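Local structure of UDP-glucose:anthocyanidin 3-O-glucosyltransferase (Clitoria ternatea, 4REL) at residues P358-P363 and V383-K388. The protein is a member of the UDP-glycosyltransferase family with the GT-B fold, in which two Rossmann-like domains face each other across a cleft. Sequence-based numbering, arbitrary orientation.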
loop_
_atom_site.group_PDB
_atom_site.type_symbol
_atom_site.label_atom_id
_atom_site.label_comp_id
_atom_site.label_asym_id
_atom_site.label_seq_id
_atom_site.Cartn_x
_atom_site.Cartn_y
_atom_site.Cartn_z
ATOM N N PRO A 358 -5.535 -7.714 -14.850
ATOM C CA PRO A 358 -6.545 -6.653 -14.799
ATOM C C PRO A 358 -7.390 -6.780 -13.535
ATOM O O PRO A 358 -7.417 -7.854 -12.929
ATOM C CB PRO A 358 -7.385 -6.909 -16.054
ATOM C CG PRO A 358 -7.225 -8.365 -16.317
ATOM C CD PRO A 358 -5.813 -8.697 -15.915
ATOM N N MET A 359 -8.053 -5.703 -13.120
ATOM C CA MET A 359 -8.713 -5.710 -11.814
ATOM C C MET A 359 -10.195 -5.367 -11.845
ATOM O O MET A 359 -10.651 -4.637 -12.710
ATOM C CB MET A 359 -7.991 -4.747 -10.868
ATOM C CG MET A 359 -6.667 -5.289 -10.355
ATOM S SD MET A 359 -5.616 -4.034 -9.609
ATOM C CE MET A 359 -4.936 -3.249 -11.077
ATOM N N ILE A 360 -10.936 -5.924 -10.888
ATOM C CA ILE A 360 -12.289 -5.477 -10.570
ATOM C C ILE A 360 -12.190 -4.919 -9.168
ATOM O O ILE A 360 -11.729 -5.610 -8.252
ATOM C CB ILE A 360 -13.292 -6.638 -10.566
ATOM C CG1 ILE A 360 -13.454 -7.207 -11.974
ATOM C CG2 ILE A 360 -14.656 -6.177 -10.020
ATOM C CD1 ILE A 360 -14.156 -8.560 -12.015
ATOM N N CYS A 361 -12.610 -3.668 -8.998
ATOM C CA CYS A 361 -12.272 -2.894 -7.807
ATOM C C CYS A 361 -13.490 -2.585 -6.960
ATOM O O CYS A 361 -14.513 -2.145 -7.473
ATOM C CB CYS A 361 -11.652 -1.557 -8.214
ATOM S SG CYS A 361 -10.168 -1.701 -9.245
ATOM N N ARG A 362 -13.368 -2.811 -5.659
ATOM C CA ARG A 362 -14.363 -2.338 -4.708
ATOM C C ARG A 362 -13.605 -1.670 -3.570
ATOM O O ARG A 362 -13.283 -2.313 -2.573
ATOM C CB ARG A 362 -15.209 -3.507 -4.185
ATOM C CG ARG A 362 -16.593 -3.125 -3.625
ATOM C CD ARG A 362 -16.473 -2.163 -2.446
ATOM N NE ARG A 362 -17.615 -2.158 -1.537
ATOM C CZ ARG A 362 -17.843 -1.195 -0.650
ATOM N NH1 ARG A 362 -17.012 -0.161 -0.560
ATOM N NH2 ARG A 362 -18.898 -1.267 0.152
ATOM N N PRO A 363 -13.334 -0.367 -3.707
ATOM C CA PRO A 363 -12.575 0.330 -2.658
ATOM C C PRO A 363 -13.416 0.498 -1.389
ATOM O O PRO A 363 -14.613 0.797 -1.483
ATOM C CB PRO A 363 -12.245 1.687 -3.302
ATOM C CG PRO A 363 -13.286 1.884 -4.375
ATOM C CD PRO A 363 -13.718 0.511 -4.827
ATOM N N VAL A 383 -11.954 -2.245 -13.853
ATOM C CA VAL A 383 -13.221 -1.536 -13.652
ATOM C C VAL A 383 -13.534 -1.463 -12.166
ATOM O O VAL A 383 -13.125 -2.325 -11.381
ATOM C CB VAL A 383 -14.411 -2.202 -14.391
ATOM C CG1 VAL A 383 -14.235 -2.106 -15.904
ATOM C CG2 VAL A 383 -14.577 -3.647 -13.963
ATOM N N ILE A 384 -14.235 -0.411 -11.774
ATOM C CA ILE A 384 -14.824 -0.391 -10.449
ATOM C C ILE A 384 -16.092 -1.222 -10.580
ATOM O O ILE A 384 -16.826 -1.074 -11.564
ATOM C CB ILE A 384 -15.150 1.043 -10.009
ATOM C CG1 ILE A 384 -13.845 1.837 -9.850
ATOM C CG2 ILE A 384 -15.987 1.024 -8.726
ATOM C CD1 ILE A 384 -14.039 3.354 -9.665
ATOM N N VAL A 385 -16.340 -2.109 -9.617
ATOM C CA VAL A 385 -17.390 -3.101 -9.769
ATOM C C VAL A 385 -18.695 -2.387 -10.059
ATOM O O VAL A 385 -18.945 -1.295 -9.545
ATOM C CB VAL A 385 -17.497 -4.053 -8.536
ATOM C CG1 VAL A 385 -18.080 -3.319 -7.327
ATOM C CG2 VAL A 385 -18.317 -5.295 -8.882
ATOM N N GLU A 386 -19.484 -2.968 -10.955
ATOM C CA GLU A 386 -20.728 -2.346 -11.378
ATOM C C GLU A 386 -21.635 -2.271 -10.162
ATOM O O GLU A 386 -21.927 -3.299 -9.542
ATOM C CB GLU A 386 -21.377 -3.166 -12.494
ATOM C CG GLU A 386 -22.668 -2.567 -13.042
ATOM C CD GLU A 386 -23.237 -3.375 -14.199
ATOM O OE1 GLU A 386 -22.467 -3.724 -15.122
ATOM O OE2 GLU A 386 -24.454 -3.665 -14.181
ATOM N N GLY A 387 -22.033 -1.054 -9.798
ATOM C CA GLY A 387 -22.822 -0.824 -8.600
ATOM C C GLY A 387 -22.061 -0.106 -7.493
ATOM O O GLY A 387 -22.672 0.477 -6.592
ATOM N N LYS A 388 -20.729 -0.165 -7.564
ATOM C CA LYS A 388 -19.815 0.434 -6.581
ATOM C C LYS A 388 -19.760 -0.319 -5.252
ATOM O O LYS A 388 -18.954 -0.009 -4.372
ATOM C CB LYS A 388 -20.104 1.923 -6.366
ATOM C CG LYS A 388 -20.098 2.734 -7.652
ATOM C CD LYS A 388 -20.606 4.149 -7.423
ATOM C CE LYS A 388 -20.738 4.906 -8.739
ATOM N NZ LYS A 388 -20.975 6.364 -8.534
#
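Strands 359-361 and 382-384 pair in parallel, Ile360 beside Val383 and Cys361 beside Ile384, through three backbone hydrogen bonds: Val383 N to Met359 O (3.0 Å), Cys361 N to Val383 O (2.8 Å) and Val385 N to Cys361 O (2.8 Å, 168° at the hydrogen). Helix 368-378 connects them in a beta-alpha-beta crossover of a Rossmann-like sheet of the GT-B fold, where 382-384 is one of two edge strands.

Ile360 and Val383 lie on one face, where helix 392-403 packs on Ile360 through Ser398 and Leu399. With CG1 beside the backbone N (chi1 -66°), Ile360 has CG2 anti to that N and lays this methyl obliquely against Val385, 3.8 Å from CB. On the other face, where helix 368-378 packs on Cys361, Cys361 CB and Ile384 CG1 meet more loosely at 4.4 Å.

Past the strands, a type II turn from Val385 to Lys388 curls beside Arg362, whose CG touches Val385 CG1 at 4.0 Å. The guanidinium is gripped at several nitrogens: NH2 forms a salt bridge with Glu281, NH1 donates a hydrogen bond to Pro363 O at 2.7 Å, nearly in the guanidinium plane, and NE is hydrogen-bonded elsewhere. Over one face, displaced toward the rim, sits Lys388 O, 3.8 Å from Arg362 NE.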